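Local coordinates for protein mitochondrial enolase superfamily member 1 (Homo sapiens, PDB 4A35) that catalyses the magnesium-dependent dehydration of L-fuconate to 2-keto-3-deoxy-L-fuconate, a step in the breakdown of L-fucose, at residues S11-R16 with K426-D431; R16-L21 with G432-K437; I55-G60 with V360-L365. All coordinates share one frame; numbering follows the deposited sequence.

Interaction 1 of 3, residues S11-R16 with K426-D431; sequences SVRDVR and KHQYPD. With EDO (1,2-ethanediol), chain D.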
loop_
_atom_site.group_PDB
_atom_site.type_symbol
_atom_site.label_atom_id
_atom_site.label_comp_id
_atom_site.label_asym_id
_atom_site.label_seq_id
_atom_site.Cartn_x
_atom_site.Cartn_y
_atom_site.Cartn_z
ATOM N N SER A 11 19.172 -14.529 -7.637
ATOM C CA SER A 11 19.603 -14.423 -6.251
ATOM C C SER A 11 19.105 -13.080 -5.712
ATOM O O SER A 11 18.967 -12.103 -6.464
ATOM C CB SER A 11 21.125 -14.577 -6.114
ATOM O OG SER A 11 21.811 -13.411 -6.545
ATOM N N VAL A 12 18.818 -13.046 -4.421
ATOM C CA VAL A 12 18.400 -11.819 -3.762
ATOM C C VAL A 12 19.023 -11.827 -2.387
ATOM O O VAL A 12 18.937 -12.837 -1.676
ATOM C CB VAL A 12 16.856 -11.588 -3.743
ATOM C CG1 VAL A 12 16.074 -12.834 -3.231
ATOM C CG2 VAL A 12 16.504 -10.332 -2.961
ATOM N N ARG A 13 19.640 -10.689 -2.028
ATOM C CA ARG A 13 20.353 -10.541 -0.777
ATOM C C ARG A 13 19.950 -9.262 -0.065
ATOM O O ARG A 13 19.663 -8.246 -0.686
ATOM C CB ARG A 13 21.877 -10.588 -1.040
ATOM C CG ARG A 13 22.385 -12.016 -1.480
ATOM C CD ARG A 13 23.833 -11.939 -1.927
ATOM N NE ARG A 13 23.895 -11.295 -3.257
ATOM C CZ ARG A 13 24.999 -11.091 -3.960
ATOM N NH1 ARG A 13 26.198 -11.403 -3.444
ATOM N NH2 ARG A 13 24.926 -10.529 -5.169
ATOM N N ASP A 14 19.958 -9.331 1.259
ATOM C CA ASP A 14 19.624 -8.252 2.191
ATOM C C ASP A 14 20.925 -7.484 2.451
ATOM O O ASP A 14 21.823 -8.032 3.088
ATOM C CB ASP A 14 19.065 -8.912 3.484
ATOM C CG ASP A 14 18.519 -7.961 4.517
ATOM O OD1 ASP A 14 18.888 -6.748 4.476
ATOM O OD2 ASP A 14 17.766 -8.434 5.421
ATOM N N VAL A 15 21.070 -6.246 1.890
ATOM C CA VAL A 15 22.298 -5.442 2.015
ATOM C C VAL A 15 21.984 -4.203 2.845
ATOM O O VAL A 15 21.042 -3.497 2.517
ATOM C CB VAL A 15 22.890 -5.070 0.619
ATOM C CG1 VAL A 15 24.256 -4.408 0.746
ATOM C CG2 VAL A 15 22.979 -6.304 -0.278
ATOM N N ARG A 16 22.730 -3.953 3.929
ATOM C CA ARG A 16 22.398 -2.832 4.792
ATOM C C ARG A 16 23.599 -2.028 5.138
ATOM O O ARG A 16 24.650 -2.572 5.451
ATOM C CB ARG A 16 21.713 -3.331 6.113
ATOM C CG ARG A 16 20.432 -4.161 5.867
ATOM C CD ARG A 16 19.751 -4.529 7.182
ATOM N NE ARG A 16 18.705 -5.522 6.918
ATOM C CZ ARG A 16 17.729 -5.840 7.759
ATOM N NH1 ARG A 16 17.628 -5.225 8.935
ATOM N NH2 ARG A 16 16.836 -6.752 7.425
ATOM N N LYS A 426 30.373 -7.462 2.357
ATOM C CA LYS A 426 30.727 -6.854 3.657
ATOM C C LYS A 426 29.475 -6.346 4.392
ATOM O O LYS A 426 29.455 -6.301 5.626
ATOM C CB LYS A 426 31.686 -5.649 3.469
ATOM C CG LYS A 426 33.173 -5.969 3.606
ATOM C CD LYS A 426 34.003 -4.698 3.453
ATOM C CE LYS A 426 35.471 -4.925 3.745
ATOM N NZ LYS A 426 36.253 -3.676 3.576
ATOM N N HIS A 427 28.459 -5.923 3.609
ATOM C CA HIS A 427 27.251 -5.280 4.174
ATOM C C HIS A 427 25.971 -6.159 4.194
ATOM O O HIS A 427 24.894 -5.703 4.640
ATOM C CB HIS A 427 26.998 -3.977 3.387
ATOM C CG HIS A 427 28.081 -2.974 3.610
ATOM N ND1 HIS A 427 29.198 -2.907 2.764
ATOM C CD2 HIS A 427 28.227 -2.075 4.612
ATOM C CE1 HIS A 427 29.968 -1.951 3.270
ATOM N NE2 HIS A 427 29.415 -1.409 4.370
ATOM N N GLN A 428 26.120 -7.447 3.806
ATOM C CA GLN A 428 25.016 -8.390 3.846
ATOM C C GLN A 428 24.557 -8.597 5.295
ATOM O O GLN A 428 25.386 -8.696 6.218
ATOM C CB GLN A 428 25.454 -9.703 3.234
ATOM C CG GLN A 428 24.329 -10.555 2.765
ATOM C CD GLN A 428 24.785 -11.663 1.865
ATOM O OE1 GLN A 428 25.930 -11.685 1.344
ATOM N NE2 GLN A 428 23.850 -12.564 1.612
ATOM N N TYR A 429 23.254 -8.483 5.491
ATOM C CA TYR A 429 22.648 -8.627 6.808
ATOM C C TYR A 429 21.990 -10.033 6.948
ATOM O O TYR A 429 21.162 -10.407 6.104
ATOM C CB TYR A 429 21.630 -7.500 7.074
ATOM C CG TYR A 429 21.048 -7.615 8.466
ATOM C CD1 TYR A 429 21.703 -7.059 9.563
ATOM C CD2 TYR A 429 19.873 -8.335 8.700
ATOM C CE1 TYR A 429 21.223 -7.245 10.864
ATOM C CE2 TYR A 429 19.360 -8.490 9.994
ATOM C CZ TYR A 429 20.061 -7.964 11.076
ATOM O OH TYR A 429 19.615 -8.123 12.367
ATOM N N PRO A 430 22.248 -10.795 8.030
ATOM C CA PRO A 430 23.034 -10.452 9.234
ATOM C C PRO A 430 24.501 -10.913 9.257
ATOM O O PRO A 430 25.215 -10.598 10.212
ATOM C CB PRO A 430 22.276 -11.239 10.318
ATOM C CG PRO A 430 21.924 -12.540 9.603
ATOM C CD PRO A 430 21.550 -12.098 8.196
ATOM N N ASP A 431 24.964 -11.638 8.231
ATOM C CA ASP A 431 26.279 -12.290 8.353
ATOM C C ASP A 431 27.499 -11.621 7.674
ATOM O O ASP A 431 28.607 -12.123 7.823
ATOM C CB ASP A 431 26.140 -13.761 7.908
ATOM C CG ASP A 431 25.175 -14.569 8.795
ATOM O OD1 ASP A 431 25.121 -14.303 10.031
ATOM O OD2 ASP A 431 24.422 -15.403 8.245
HETATM C C1 EDO D . 20.325 -3.690 10.996
HETATM O O1 EDO D . 19.285 -3.184 10.152
HETATM C C2 EDO D . 19.750 -4.477 12.219
HETATM O O2 EDO D . 18.492 -3.949 12.647
HETATM O O HOH W 1 26.978 -12.900 -0.982
HETATM O O HOH W 2 18.060 -10.915 5.985
HETATM O O HOH W 3 20.915 -11.949 2.262
#
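The guanidinium of Arg16 lies flat on the ring of Tyr429, the two planes only 20° apart and their centres separated by 4.0 Å. CZ of Arg16 sits 3.4 Å from CD2 of Tyr429, off-centre over the ring, in a cation-pi contact. The Arg16 chain, extended from CG to NE (chi2 -176°), carries the guanidinium out over Tyr429. Pro430 CB covers the opposite face of the ring. Rotation of the guanidinium is fixed from its edge, where Asp14 is gripped side-on: NE reaches OD1 at 2.7 Å and NH2 reaches the syn lone pair of OD2 at 2.8 Å. Glu64 adds a second salt bridge to NH2, and NH1 bonds to an ethanediol probably left from crystallisation. A leucine in place of Arg16 would probably leave Asp14 without its counter-charge and the Tyr429 ring without its flat partner.

Tyr429 N donates to Asp14 O at 2.8 Å, and Arg16 N to His427 O at 2.9 Å, so the backbones form a single beta bridge centred on Val15 and Gln428. Strand 7-16 is an outer strand of the three-stranded antiparallel sheet characteristic of the enolase-superfamily capping domain, and this bridge brings the C-terminal chain onto its edge. Packing is close here: Gln428 CA lies 3.3 Å from Asp14 O in a CA-H...O contact.

Around Arg13 the fit is looser and mediated by water. The amide of Gln428 is turned 82° from the Arg13 guanidinium, with NE2 of Gln428 3.5 Å from CG of Arg13 and no direct hydrogen bond. One water links Arg13 NH1 to Gln428 OE1, and another accepts from both Gln428 NE2 and Asp14 N, while the guanidinium of Arg13 has its salt bridge with Glu421.

Interaction 2 of 3, residues R16-L21 with G432-K437; sequences RFPTSL and GEVWKK. With EDO (1,2-ethanediol), chain E; EDO (1,2-ethanediol), chain D; EDO (1,2-ethanediol), chain H.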
loop_
_atom_site.group_PDB
_atom_site.type_symbol
_atom_site.label_atom_id
_atom_site.label_comp_id
_atom_site.label_asym_id
_atom_site.label_seq_id
_atom_site.Cartn_x
_atom_site.Cartn_y
_atom_site.Cartn_z
ATOM N N ARG A 16 22.730 -3.953 3.929
ATOM C CA ARG A 16 22.398 -2.832 4.792
ATOM C C ARG A 16 23.599 -2.028 5.138
ATOM O O ARG A 16 24.650 -2.572 5.451
ATOM C CB ARG A 16 21.713 -3.331 6.113
ATOM C CG ARG A 16 20.432 -4.161 5.867
ATOM C CD ARG A 16 19.751 -4.529 7.182
ATOM N NE ARG A 16 18.705 -5.522 6.918
ATOM C CZ ARG A 16 17.729 -5.840 7.759
ATOM N NH1 ARG A 16 17.628 -5.225 8.935
ATOM N NH2 ARG A 16 16.836 -6.752 7.425
ATOM N N PHE A 17 23.449 -0.698 5.018
ATOM C CA PHE A 17 24.511 0.227 5.365
ATOM C C PHE A 17 24.137 0.885 6.699
ATOM O O PHE A 17 23.025 1.407 6.861
ATOM C CB PHE A 17 24.800 1.240 4.222
ATOM C CG PHE A 17 25.199 0.538 2.931
ATOM C CD1 PHE A 17 26.532 0.216 2.675
ATOM C CD2 PHE A 17 24.229 0.147 2.000
ATOM C CE1 PHE A 17 26.898 -0.491 1.516
ATOM C CE2 PHE A 17 24.592 -0.561 0.836
ATOM C CZ PHE A 17 25.923 -0.878 0.605
ATOM N N PRO A 18 25.121 0.984 7.624
ATOM C CA PRO A 18 24.824 1.553 8.967
ATOM C C PRO A 18 24.836 3.094 8.991
ATOM O O PRO A 18 25.533 3.726 9.777
ATOM C CB PRO A 18 25.913 0.948 9.847
ATOM C CG PRO A 18 27.117 0.762 8.864
ATOM C CD PRO A 18 26.467 0.353 7.562
ATOM N N THR A 19 24.047 3.713 8.139
ATOM C CA THR A 19 24.081 5.176 8.011
ATOM C C THR A 19 23.549 5.889 9.287
ATOM O O THR A 19 23.968 7.028 9.537
ATOM C CB THR A 19 23.396 5.637 6.732
ATOM O OG1 THR A 19 22.141 5.056 6.682
ATOM C CG2 THR A 19 24.162 5.222 5.457
ATOM N N SER A 20 22.755 5.190 10.145
ATOM C CA SER A 20 22.236 5.759 11.406
ATOM C C SER A 20 23.411 6.065 12.375
ATOM O O SER A 20 23.318 6.971 13.223
ATOM C CB SER A 20 21.239 4.811 12.071
ATOM O OG SER A 20 21.845 3.612 12.509
ATOM N N LEU A 21 24.533 5.345 12.198
ATOM C CA LEU A 21 25.729 5.571 13.054
ATOM C C LEU A 21 26.647 6.714 12.499
ATOM O O LEU A 21 27.560 7.184 13.190
ATOM C CB LEU A 21 26.509 4.253 13.212
ATOM C CG LEU A 21 25.765 3.120 13.942
ATOM C CD1 LEU A 21 26.610 1.818 13.988
ATOM C CD2 LEU A 21 25.373 3.523 15.371
ATOM N N GLY A 432 27.337 -10.449 7.064
ATOM C CA GLY A 432 28.458 -9.729 6.479
ATOM C C GLY A 432 29.351 -9.164 7.571
ATOM O O GLY A 432 28.884 -8.966 8.701
ATOM N N GLU A 433 30.623 -8.908 7.254
ATOM C CA GLU A 433 31.645 -8.403 8.213
ATOM C C GLU A 433 31.132 -7.238 9.060
ATOM O O GLU A 433 31.297 -7.240 10.286
ATOM C CB GLU A 433 32.955 -7.973 7.485
ATOM C CG GLU A 433 33.856 -7.025 8.316
ATOM C CD GLU A 433 34.911 -6.167 7.622
ATOM O OE1 GLU A 433 35.520 -6.666 6.644
ATOM O OE2 GLU A 433 35.197 -5.042 8.112
ATOM N N VAL A 434 30.524 -6.230 8.407
ATOM C CA VAL A 434 30.100 -5.019 9.092
ATOM C C VAL A 434 29.050 -5.350 10.166
ATOM O O VAL A 434 29.184 -4.874 11.304
ATOM C CB VAL A 434 29.617 -3.940 8.082
ATOM C CG1 VAL A 434 28.966 -2.745 8.786
ATOM C CG2 VAL A 434 30.775 -3.480 7.192
ATOM N N TRP A 435 28.067 -6.225 9.839
ATOM C CA TRP A 435 26.998 -6.571 10.783
ATOM C C TRP A 435 27.465 -7.540 11.834
ATOM O O TRP A 435 26.922 -7.496 12.931
ATOM C CB TRP A 435 25.745 -7.051 10.034
ATOM C CG TRP A 435 25.205 -5.897 9.238
ATOM C CD1 TRP A 435 25.379 -5.667 7.897
ATOM C CD2 TRP A 435 24.648 -4.687 9.784
ATOM N NE1 TRP A 435 24.918 -4.406 7.569
ATOM C CE2 TRP A 435 24.464 -3.786 8.708
ATOM C CE3 TRP A 435 24.252 -4.291 11.084
ATOM C CZ2 TRP A 435 23.924 -2.508 8.892
ATOM C CZ3 TRP A 435 23.782 -3.000 11.271
ATOM C CH2 TRP A 435 23.543 -2.157 10.170
ATOM N N LYS A 436 28.525 -8.337 11.571
ATOM C CA LYS A 436 29.072 -9.215 12.614
ATOM C C LYS A 436 29.847 -8.337 13.643
ATOM O O LYS A 436 29.943 -8.701 14.810
ATOM C CB LYS A 436 29.989 -10.307 12.004
ATOM C CG LYS A 436 29.223 -11.442 11.336
ATOM C CD LYS A 436 30.175 -12.434 10.678
ATOM C CE LYS A 436 29.533 -13.793 10.468
ATOM N NZ LYS A 436 30.323 -14.635 9.531
ATOM N N LYS A 437 30.334 -7.154 13.212
ATOM C CA LYS A 437 31.067 -6.253 14.112
ATOM C C LYS A 437 30.060 -5.393 14.893
ATOM O O LYS A 437 30.295 -5.068 16.052
ATOM C CB LYS A 437 32.038 -5.352 13.305
ATOM C CG LYS A 437 33.317 -6.097 12.868
ATOM C CD LYS A 437 34.201 -5.252 11.927
ATOM C CE LYS A 437 35.526 -5.933 11.693
ATOM N NZ LYS A 437 36.425 -5.077 10.821
HETATM C C1 EDO E . 21.105 9.556 13.169
HETATM O O1 EDO E . 20.892 8.156 13.341
HETATM C C2 EDO E . 21.257 9.843 11.674
HETATM O O2 EDO E . 22.357 9.092 11.183
HETATM C C1 EDO D . 20.325 -3.690 10.996
HETATM O O1 EDO D . 19.285 -3.184 10.152
HETATM C C2 EDO D . 19.750 -4.477 12.219
HETATM O O2 EDO D . 18.492 -3.949 12.647
HETATM C C1 EDO H . 39.695 -6.310 9.917
HETATM O O1 EDO H . 38.426 -6.103 9.309
HETATM C C2 EDO H . 39.619 -7.765 10.516
HETATM O O2 EDO H . 38.539 -7.893 11.429
#
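The indole of Trp435 meets the backbone of Arg16 with its edge: NE1 donates to Arg16 O at 2.8 Å, and that oxygen lies within 2° of the ring plane. Seen from the acceptor, the geometry is less regular, because the donor stands 44° above the carbonyl plane. Also at the rim is the carbonyl carbon of Phe17. Over one face rests an ethanediol, probably from the crystallisation liquor, with its C1 3.5 Å from CZ3 of Trp435; Tyr429 meets the indole edge-to-face.

Carbon packing backs up this one hydrogen bond. CZ2 of Trp435 approaches CB of Arg16 to 3.6 Å, and CH2 of the same ring lies 3.9 Å from CB of Pro18. A chi1 of -65°, with CG anti to the carbonyl carbon, goes with a Trp435 ring whose NE1 and CZ2-CH2 rim both meet the loop. The residue before it, Val434, crosses the proline at about a right angle, CG1 of Val434 being 4.0 Å from CG of Pro18. The pyrrolidine thus meets two neighbouring helix residues through different atoms, CB and CG.

Pro18 is the centre of an inverse gamma turn, closed by a weak bond from Thr19 N to Phe17 O, and Phe17 is directed away from the helix to stack on His395 near Tyr35. The contact joins the C-terminal helix 433-438 to the start of the loop between the first two strands of the capping domain, a loop that carries residues that probably bind substrate, as in relatives (Gly25, Ala26 and Asp27), and in the enolase superfamily typically covers the active site.

Interaction 3 of 3, residues I55-G60 with V360-L365; sequences ITFTLG and VGLCEL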
loop_
_atom_site.group_PDB
_atom_site.type_symbol
_atom_site.label_atom_id
_atom_site.label_comp_id
_atom_site.label_asym_id
_atom_site.label_seq_id
_atom_site.Cartn_x
_atom_site.Cartn_y
_atom_site.Cartn_z
ATOM N N ILE A 55 17.714 -3.435 -7.687
ATOM C CA ILE A 55 17.578 -3.001 -6.305
ATOM C C ILE A 55 16.194 -2.416 -6.047
ATOM O O ILE A 55 15.466 -1.992 -6.958
ATOM C CB ILE A 55 18.657 -1.906 -5.925
ATOM C CG1 ILE A 55 18.500 -0.618 -6.812
ATOM C CG2 ILE A 55 20.106 -2.448 -5.868
ATOM C CD1 ILE A 55 19.201 0.680 -6.279
ATOM N N THR A 56 15.862 -2.390 -4.762
ATOM C CA THR A 56 14.796 -1.611 -4.166
ATOM C C THR A 56 15.369 -1.091 -2.866
ATOM O O THR A 56 16.128 -1.797 -2.221
ATOM C CB THR A 56 13.426 -2.258 -4.066
ATOM O OG1 THR A 56 12.506 -1.170 -3.789
ATOM C CG2 THR A 56 13.337 -3.318 -2.951
ATOM N N PHE A 57 15.013 0.122 -2.494
ATOM C CA PHE A 57 15.592 0.795 -1.323
ATOM C C PHE A 57 14.693 0.724 -0.079
ATOM O O PHE A 57 13.461 0.905 -0.159
ATOM C CB PHE A 57 15.810 2.252 -1.702
ATOM C CG PHE A 57 16.181 3.196 -0.585
ATOM C CD1 PHE A 57 17.372 3.021 0.134
ATOM C CD2 PHE A 57 15.334 4.247 -0.231
ATOM C CE1 PHE A 57 17.734 3.918 1.152
ATOM C CE2 PHE A 57 15.682 5.132 0.807
ATOM C CZ PHE A 57 16.874 4.947 1.506
ATOM N N THR A 58 15.326 0.494 1.063
ATOM C CA THR A 58 14.641 0.451 2.361
ATOM C C THR A 58 15.477 1.229 3.397
ATOM O O THR A 58 16.619 1.595 3.126
ATOM C CB THR A 58 14.342 -0.978 2.889
ATOM O OG1 THR A 58 15.580 -1.499 3.408
ATOM C CG2 THR A 58 13.679 -1.925 1.833
ATOM N N LEU A 59 14.927 1.334 4.621
ATOM C CA LEU A 59 15.603 2.010 5.719
ATOM C C LEU A 59 16.211 1.033 6.755
ATOM O O LEU A 59 16.597 1.460 7.839
ATOM C CB LEU A 59 14.648 2.970 6.415
ATOM C CG LEU A 59 14.059 4.081 5.535
ATOM C CD1 LEU A 59 13.288 5.096 6.405
ATOM C CD2 LEU A 59 15.143 4.733 4.668
ATOM N N GLY A 60 16.365 -0.231 6.398
ATOM C CA GLY A 60 17.001 -1.192 7.276
ATOM C C GLY A 60 16.061 -2.301 7.667
ATOM O O GLY A 60 15.891 -3.263 6.906
ATOM N N VAL A 360 20.154 4.214 -1.243
ATOM C CA VAL A 360 21.092 3.257 -1.848
ATOM C C VAL A 360 20.812 3.184 -3.327
ATOM O O VAL A 360 19.844 2.503 -3.721
ATOM C CB VAL A 360 20.991 1.791 -1.252
ATOM C CG1 VAL A 360 22.086 0.884 -1.842
ATOM C CG2 VAL A 360 21.068 1.804 0.253
ATOM N N GLY A 361 21.635 3.842 -4.136
ATOM C CA GLY A 361 21.511 3.727 -5.589
ATOM C C GLY A 361 20.334 4.393 -6.272
ATOM O O GLY A 361 20.223 4.282 -7.497
ATOM N N LEU A 362 19.439 5.107 -5.545
ATOM C CA LEU A 362 18.328 5.793 -6.261
ATOM C C LEU A 362 18.861 6.826 -7.295
ATOM O O LEU A 362 18.273 6.934 -8.367
ATOM C CB LEU A 362 17.394 6.505 -5.265
ATOM C CG LEU A 362 16.748 5.595 -4.163
ATOM C CD1 LEU A 362 15.826 6.448 -3.225
ATOM C CD2 LEU A 362 15.904 4.437 -4.813
ATOM N N CYS A 363 19.949 7.573 -6.965
ATOM C CA CYS A 363 20.578 8.530 -7.925
ATOM C C CYS A 363 20.983 7.766 -9.218
ATOM O O CYS A 363 20.689 8.222 -10.342
ATOM C CB CYS A 363 21.806 9.208 -7.304
ATOM S SG CYS A 363 21.454 10.208 -5.835
ATOM N N GLU A 364 21.713 6.622 -9.031
ATOM C CA GLU A 364 22.227 5.803 -10.124
ATOM C C GLU A 364 21.093 5.367 -11.091
ATOM O O GLU A 364 21.309 5.386 -12.300
ATOM C CB GLU A 364 22.922 4.546 -9.562
ATOM C CG GLU A 364 24.360 4.768 -9.065
ATOM C CD GLU A 364 24.572 5.730 -7.900
ATOM O OE1 GLU A 364 23.655 5.878 -7.056
ATOM O OE2 GLU A 364 25.719 6.213 -7.750
ATOM N N LEU A 365 19.900 5.088 -10.571
ATOM C CA LEU A 365 18.783 4.611 -11.456
ATOM C C LEU A 365 17.963 5.751 -11.995
ATOM O O LEU A 365 17.757 5.831 -13.188
ATOM C CB LEU A 365 17.822 3.643 -10.701
ATOM C CG LEU A 365 18.279 2.193 -10.553
ATOM C CD1 LEU A 365 19.630 2.106 -9.779
ATOM C CD2 LEU A 365 17.177 1.331 -9.869
#
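Phe57 and Val360 bring the backbones nearest, CA to CA 6.0 Å, yet no hydrogen bond joins strand 52-58 to the turn where Gly361, with a positive phi of 72°, takes the N-cap position of helix 362-377. The contact is therefore one of side chains, and all the touching residues are buried.

Ile55 drives its terminal methyl into that turn: CD1 of Ile55 lies 3.2 Å from the carbonyl O of Val360. Its CG1 occupies the crowded position between backbone N and carbonyl carbon (chi1 61°), which, with chi2 extended, places CD1 against the Val360-Gly361 peptide. A side chain on Gly361 would collide with this methyl, so the missing CB is part of the fit. Leu365, one turn on, receives the same isoleucine with both branches, CD1 of Leu365 being 3.8 Å from CD1 of Ile55 and CD2 of Leu365 3.9 Å from CG1 of Ile55.

Val360 and Leu362 approach the ring of Phe57 obliquely from the same side. CD1 of Phe57 comes 3.3 Å from Val360 N and 3.9 Å from Val360 CG2, while CD2 of Phe57 meets CD1 of Leu362 at 3.7 Å; the other Leu362 methyl, CD2, touches Phe57 CB. Around the ring, Tyr35 packs edge-to-face, and Trp104 of the second subunit also meets it.

Leu362 packs against His356, a predicted active-site residue, and the side chain of Leu362 lies about 9 Å from a bound magnesium ion. The contact lies at the interface where the capping domain of the enolase superfamily meets the TIM-barrel-like domain.

From the N terminus, strand 7-16 supplies the first half of interaction 1, and the loop leaving it supplies that of interaction 2; Arg16 belongs to both. Some 410 residues later the C-terminal chain returns, first as 426-431 and then as 432-437, so the two long loops cross rather than nest. Lys426 O and Val434 N are close enough for a probable hydrogen bond between the returning halves. Interaction 3 falls wholly within both loops, closing a shorter one from 55-60 to 360-365. The first two fasten the C terminus to the capping domain; the third fastens that domain's sheet to the barrel. Phe17 packing on Val360 connects interactions 2 and 3.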